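Local coordinates for lysozyme C (Equus asinus, PDB 5XUW), which hydrolyses the beta-1,4 linkages of bacterial peptidoglycan and of chitodextrins, a calcium-binding lysozyme with primarily bacteriolytic function, at residues A32-N37 against V112-D117; K96-D101 against S106-W111. All blocks are in the same frame, centred on the assembly; numbering follows the deposited sequence.

Contact 1: A32-N37 against V112-D117; sequences AEYESN and VKHCKD
Tyr34 and His114 meet with ring planes nearly parallel but displaced, so that the rings barely overlap, where the C-terminal turns of helices 25-36 and 109-114 come together. The planes lie 17° apart and the ring centroids 4.6 Å. What sits over the phenol is therefore mainly the methylene: His114 CB stands 3.6 Å from the centroid of the Tyr34 ring, 18° off its normal, a CH-pi contact. In return, Tyr34 CD1 comes over the imidazole near its edge, 3.4 Å from His114 CG. Each ring has its sequence neighbour on the opposite face, Glu33 CG by the phenol and Lys113 CG by the imidazole, both lying toward the rim. Both side chains start toward the other helix, and chi1 of -67° in Tyr34, with CG anti to the carbonyl carbon, brings its CD1 side over His114. The imidazole is further steadied by a hydrogen bond from ND1 to the backbone O of Ala110, one turn earlier.

Cys115 SG comes in obliquely by CD2, on the same side of the Tyr34 ring plane as His114 CB. It lies 3.6 Å from Tyr34 CD2 and 4.7 Å from the ring centroid, a sulfur-aromatic contact. That sulfur is disulfide-bonded to Cys30, one turn before Tyr34, so the aromatic pair packs beside a covalent tie. The arrangement belongs to the alpha domain of the C-type lysozyme fold, where this disulfide ties helix 25-36 to the chain at the C-terminal end of helix 109-114, outside the catalytic cleft.

Contact 2: K96-D101 against S106-W111; sequences KRVVRD and SAWKAW
Trp108 reaches from the N-cap of helix 109-114 to Val98 and Val99 on the last turns of helix 89-100, and the indole changes neighbours along its length. At the root, CB packs against OE2 of Glu35. With CG anti to the carbonyl carbon (chi1 -73°), the bicycle is sent across toward helix 89-100. On the pyrrole side, NE1 is hydrogen-bonded to Phe57 O, which satisfies the buried N-H and restrains rotation of the ring. The far six-membered ring does the touching. Its CZ2 lies 3.9 Å from Val98 CG1. The outermost atom, CH2, meets the same valine through two carbons, CB and CG1, each 3.7 Å away. Val98 CG1 stands over the face, 4.0 Å from the centroid of the six-membered ring and 27° off its normal, in a CH-pi contact. One atom further round, CZ3 meets Val99 CG1 at 3.7 Å; this methyl lies at the ring edge, close to the plane, so the two valines hold the tip from different directions.

Ala107 completes the patch. Its CB is on the same face of the indole as Val98 CG1 and 3.8 Å from that methyl, which is thus packed against both ring and alanine. Met31 and Leu59 also touch the indole, tying it to helix 25-36 and to strand 59-60.

This buried apolar packing holds a tryptophan beside the active site of the C-type lysozyme fold: the indole abuts Glu35, and the Trp108 side chain lies about 8 Å from that of Asp53, nearest atoms. These are the two predicted catalytic residues, between the helical lobe and the small beta-sheet.

Overall arrangement
The two contacts, with centres 11 Å apart, share helix 109-114: contact 2 touches through the N-cap residue and the 3-10 turn that lead into it, contact 1 through its C-terminal end. Along the chain 32-37 comes first, then 96-101, 106-111 and 112-117, so contact 2 is local while contact 1 spans most of the sequence, including the three-stranded sheet. They join directly where Glu35 OE2 lies 2.9 Å from Ala110 N, probably hydrogen-bonded, and where Lys116 N lies 2.9 Å from Trp111 O. The region from 107 to 115 thus packs on helix 89-100 at its start and on helix 25-36 at its end, and the Ala110 bond is consistent with a fixed position for the predicted catalytic Glu35.

Contact 1: A32-N37 against V112-D117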
loop_
_atom_site.group_PDB
_atom_site.type_symbol
_atom_site.label_atom_id
_atom_site.label_comp_id
_atom_site.label_asym_id
_atom_site.label_seq_id
_atom_site.Cartn_x
_atom_site.Cartn_y
_atom_site.Cartn_z
ATOM N N ALA A 32 2.235 3.263 3.578
ATOM C CA ALA A 32 1.124 2.697 4.340
ATOM C C ALA A 32 0.624 3.651 5.434
ATOM O O ALA A 32 -0.586 3.779 5.631
ATOM C CB ALA A 32 1.505 1.356 4.931
ATOM N N GLU A 33 1.541 4.330 6.130
ATOM C CA GLU A 33 1.134 5.243 7.199
ATOM C C GLU A 33 0.232 6.339 6.651
ATOM O O GLU A 33 -0.811 6.637 7.227
ATOM C CB GLU A 33 2.323 5.897 7.920
ATOM C CG GLU A 33 1.865 6.667 9.155
ATOM C CD GLU A 33 2.971 7.215 10.039
ATOM O OE1 GLU A 33 4.165 6.950 9.814
ATOM O OE2 GLU A 33 2.613 7.945 10.989
ATOM N N TYR A 34 0.638 6.948 5.546
ATOM C CA TYR A 34 -0.103 8.097 5.036
ATOM C C TYR A 34 -1.305 7.729 4.161
ATOM O O TYR A 34 -2.239 8.515 4.064
ATOM C CB TYR A 34 0.866 9.103 4.397
ATOM C CG TYR A 34 1.748 9.702 5.476
ATOM C CD1 TYR A 34 1.292 10.770 6.260
ATOM C CD2 TYR A 34 2.990 9.158 5.781
ATOM C CE1 TYR A 34 2.063 11.295 7.282
ATOM C CE2 TYR A 34 3.757 9.666 6.812
ATOM C CZ TYR A 34 3.291 10.750 7.553
ATOM O OH TYR A 34 4.045 11.251 8.584
ATOM N N GLU A 35 -1.312 6.529 3.573
ATOM C CA GLU A 35 -2.468 6.063 2.802
ATOM C C GLU A 35 -3.614 5.595 3.699
ATOM O O GLU A 35 -4.765 5.938 3.446
ATOM C CB GLU A 35 -2.067 4.945 1.834
ATOM C CG GLU A 35 -1.272 5.428 0.618
ATOM C CD GLU A 35 -2.072 6.288 -0.346
ATOM O OE1 GLU A 35 -3.320 6.265 -0.296
ATOM O OE2 GLU A 35 -1.445 6.998 -1.158
ATOM N N SER A 36 -3.296 4.829 4.738
ATOM C CA SER A 36 -4.306 4.145 5.547
ATOM C C SER A 36 -4.189 4.310 7.073
ATOM O O SER A 36 -4.986 3.709 7.803
ATOM C CB SER A 36 -4.226 2.652 5.233
ATOM O OG SER A 36 -3.002 2.104 5.714
ATOM N N ASN A 37 -3.191 5.061 7.557
ATOM C CA ASN A 37 -2.846 5.099 8.986
ATOM C C ASN A 37 -2.629 3.692 9.578
ATOM O O ASN A 37 -3.013 3.421 10.719
ATOM C CB ASN A 37 -3.907 5.899 9.778
ATOM C CG ASN A 37 -3.405 6.378 11.150
ATOM O OD1 ASN A 37 -4.203 6.623 12.064
ATOM N ND2 ASN A 37 -2.097 6.482 11.306
ATOM N N VAL A 112 3.272 10.420 -2.280
ATOM C CA VAL A 112 3.797 11.610 -2.964
ATOM C C VAL A 112 3.767 12.832 -2.034
ATOM O O VAL A 112 4.750 13.565 -1.942
ATOM C CB VAL A 112 3.011 11.932 -4.251
ATOM C CG1 VAL A 112 3.444 13.274 -4.834
ATOM C CG2 VAL A 112 3.191 10.813 -5.274
ATOM N N LYS A 113 2.639 13.037 -1.364
ATOM C CA LYS A 113 2.427 14.240 -0.556
ATOM C C LYS A 113 3.292 14.283 0.701
ATOM O O LYS A 113 3.783 15.346 1.064
ATOM C CB LYS A 113 0.951 14.373 -0.179
ATOM C CG LYS A 113 0.611 15.611 0.643
ATOM C CD LYS A 113 -0.889 15.792 0.792
ATOM C CE LYS A 113 -1.217 17.130 1.439
ATOM N NZ LYS A 113 -2.663 17.249 1.782
ATOM N N HIS A 114 3.467 13.141 1.355
ATOM C CA HIS A 114 4.076 13.075 2.689
ATOM C C HIS A 114 5.453 12.422 2.788
ATOM O O HIS A 114 6.186 12.725 3.722
ATOM C CB HIS A 114 3.110 12.368 3.645
ATOM C CG HIS A 114 1.822 13.105 3.841
ATOM N ND1 HIS A 114 0.635 12.697 3.271
ATOM C CD2 HIS A 114 1.542 14.241 4.521
ATOM C CE1 HIS A 114 -0.324 13.543 3.600
ATOM N NE2 HIS A 114 0.196 14.483 4.369
ATOM N N CYS A 115 5.788 11.515 1.868
ATOM C CA CYS A 115 7.000 10.691 1.975
ATOM C C CYS A 115 8.036 10.955 0.892
ATOM O O CYS A 115 9.235 10.912 1.166
ATOM C CB CYS A 115 6.632 9.212 1.898
ATOM S SG CYS A 115 5.344 8.661 3.052
ATOM N N LYS A 116 7.585 11.184 -0.340
ATOM C CA LYS A 116 8.498 11.355 -1.468
ATOM C C LYS A 116 9.467 12.511 -1.227
ATOM O O LYS A 116 9.062 13.563 -0.759
ATOM C CB LYS A 116 7.719 11.600 -2.764
ATOM C CG LYS A 116 8.589 11.614 -4.011
ATOM C CD LYS A 116 7.752 11.873 -5.258
ATOM C CE LYS A 116 8.628 12.074 -6.482
ATOM N NZ LYS A 116 8.259 13.335 -7.180
ATOM N N ASP A 117 10.744 12.277 -1.521
ATOM C CA ASP A 117 11.819 13.272 -1.357
ATOM C C ASP A 117 12.080 13.717 0.086
ATOM O O ASP A 117 12.737 14.740 0.314
ATOM C CB ASP A 117 11.587 14.495 -2.262
ATOM C CG ASP A 117 11.481 14.133 -3.721
ATOM O OD1 ASP A 117 12.252 13.274 -4.194
ATOM O OD2 ASP A 117 10.625 14.721 -4.409
#

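Contact 2: K96-D101 against S106-W111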
loop_
_atom_site.group_PDB
_atom_site.type_symbol
_atom_site.label_atom_id
_atom_site.label_comp_id
_atom_site.label_asym_id
_atom_site.label_seq_id
_atom_site.Cartn_x
_atom_site.Cartn_y
_atom_site.Cartn_z
ATOM N N LYS A 96 3.255 -4.901 -5.072
ATOM C CA LYS A 96 4.409 -5.254 -5.909
ATOM C C LYS A 96 4.086 -5.090 -7.408
ATOM O O LYS A 96 4.905 -4.561 -8.155
ATOM C CB LYS A 96 4.881 -6.679 -5.613
ATOM C CG LYS A 96 5.606 -6.827 -4.289
ATOM C CD LYS A 96 5.991 -8.267 -4.026
ATOM C CE LYS A 96 6.787 -8.403 -2.743
ATOM N NZ LYS A 96 7.228 -9.799 -2.507
ATOM N N ARG A 97 2.900 -5.528 -7.833
ATOM C CA ARG A 97 2.431 -5.303 -9.213
ATOM C C ARG A 97 2.269 -3.796 -9.475
ATOM O O ARG A 97 2.750 -3.289 -10.497
ATOM C CB ARG A 97 1.140 -6.121 -9.500
ATOM C CG ARG A 97 0.327 -5.781 -10.762
ATOM C CD ARG A 97 0.967 -6.233 -12.072
ATOM N NE ARG A 97 0.234 -5.765 -13.276
ATOM C CZ ARG A 97 0.179 -4.503 -13.714
ATOM N NH1 ARG A 97 0.806 -3.524 -13.068
ATOM N NH2 ARG A 97 -0.527 -4.194 -14.809
ATOM N N VAL A 98 1.665 -3.065 -8.533
ATOM C CA VAL A 98 1.430 -1.633 -8.737
ATOM C C VAL A 98 2.741 -0.867 -8.952
ATOM O O VAL A 98 2.820 -0.080 -9.906
ATOM C CB VAL A 98 0.630 -0.992 -7.576
ATOM C CG1 VAL A 98 0.486 0.511 -7.784
ATOM C CG2 VAL A 98 -0.744 -1.646 -7.442
ATOM N N VAL A 99 3.751 -1.088 -8.104
ATOM C CA VAL A 99 5.010 -0.297 -8.218
ATOM C C VAL A 99 5.793 -0.516 -9.489
ATOM O O VAL A 99 6.594 0.338 -9.842
ATOM C CB VAL A 99 6.136 -0.528 -7.158
ATOM C CG1 VAL A 99 6.095 0.480 -6.048
ATOM C CG2 VAL A 99 6.333 -1.984 -6.763
ATOM N N ARG A 100 5.638 -1.679 -10.115
ATOM C CA ARG A 100 6.373 -1.971 -11.342
ATOM C C ARG A 100 5.832 -1.176 -12.540
ATOM O O ARG A 100 6.510 -1.080 -13.557
ATOM C CB ARG A 100 6.407 -3.478 -11.620
ATOM C CG ARG A 100 7.211 -4.239 -10.581
ATOM C CD ARG A 100 7.447 -5.687 -10.980
ATOM N NE ARG A 100 8.602 -5.842 -11.866
ATOM C CZ ARG A 100 8.919 -6.957 -12.527
ATOM N NH1 ARG A 100 8.168 -8.055 -12.431
ATOM N NH2 ARG A 100 10.000 -6.974 -13.308
ATOM N N ASP A 101 4.657 -0.564 -12.393
ATOM C CA ASP A 101 4.088 0.302 -13.432
ATOM C C ASP A 101 4.744 1.676 -13.535
ATOM O O ASP A 101 5.577 2.023 -12.693
ATOM C CB ASP A 101 2.560 0.367 -13.287
ATOM C CG ASP A 101 1.868 -0.693 -14.103
ATOM O OD1 ASP A 101 2.529 -1.651 -14.544
ATOM O OD2 ASP A 101 0.655 -0.600 -14.301
ATOM N N SER A 106 4.825 6.713 -6.987
ATOM C CA SER A 106 3.970 7.889 -7.186
ATOM C C SER A 106 2.522 7.554 -7.567
ATOM O O SER A 106 1.694 8.445 -7.625
ATOM C CB SER A 106 4.584 8.856 -8.202
ATOM O OG SER A 106 5.774 9.410 -7.678
ATOM N N ALA A 107 2.225 6.277 -7.832
ATOM C CA ALA A 107 0.841 5.796 -7.872
ATOM C C ALA A 107 0.052 6.144 -6.604
ATOM O O ALA A 107 -1.168 6.363 -6.666
ATOM C CB ALA A 107 0.808 4.292 -8.107
ATOM N N TRP A 108 0.743 6.186 -5.465
ATOM C CA TRP A 108 0.109 6.451 -4.179
ATOM C C TRP A 108 0.233 7.941 -3.860
ATOM O O TRP A 108 1.313 8.442 -3.551
ATOM C CB TRP A 108 0.744 5.583 -3.096
ATOM C CG TRP A 108 0.355 4.124 -3.169
ATOM C CD1 TRP A 108 -0.809 3.567 -2.725
ATOM C CD2 TRP A 108 1.144 3.035 -3.694
ATOM N NE1 TRP A 108 -0.799 2.207 -2.939
ATOM C CE2 TRP A 108 0.384 1.854 -3.537
ATOM C CE3 TRP A 108 2.403 2.952 -4.291
ATOM C CZ2 TRP A 108 0.859 0.599 -3.941
ATOM C CZ3 TRP A 108 2.875 1.724 -4.688
ATOM C CH2 TRP A 108 2.100 0.548 -4.510
ATOM N N LYS A 109 -0.884 8.649 -3.956
ATOM C CA LYS A 109 -0.872 10.107 -3.784
ATOM C C LYS A 109 -0.443 10.548 -2.381
ATOM O O LYS A 109 0.208 11.582 -2.230
ATOM C CB LYS A 109 -2.235 10.695 -4.134
ATOM C CG LYS A 109 -2.628 10.479 -5.595
ATOM C CD LYS A 109 -3.613 11.542 -6.060
ATOM C CE LYS A 109 -4.315 11.145 -7.349
ATOM N NZ LYS A 109 -5.337 12.158 -7.742
ATOM N N ALA A 110 -0.796 9.775 -1.355
ATOM C CA ALA A 110 -0.389 10.126 0.014
ATOM C C ALA A 110 1.127 9.941 0.210
ATOM O O ALA A 110 1.751 10.719 0.936
ATOM C CB ALA A 110 -1.188 9.342 1.044
ATOM N N TRP A 111 1.712 8.943 -0.452
ATOM C CA TRP A 111 3.167 8.792 -0.471
ATOM C C TRP A 111 3.816 10.004 -1.142
ATOM O O TRP A 111 4.789 10.574 -0.624
ATOM C CB TRP A 111 3.583 7.486 -1.160
ATOM C CG TRP A 111 5.074 7.331 -1.237
ATOM C CD1 TRP A 111 5.912 6.850 -0.269
ATOM C CD2 TRP A 111 5.895 7.702 -2.331
ATOM N NE1 TRP A 111 7.223 6.908 -0.699
ATOM C CE2 TRP A 111 7.237 7.418 -1.969
ATOM C CE3 TRP A 111 5.635 8.239 -3.598
ATOM C CZ2 TRP A 111 8.307 7.657 -2.831
ATOM C CZ3 TRP A 111 6.701 8.480 -4.444
ATOM C CH2 TRP A 111 8.018 8.174 -4.062
#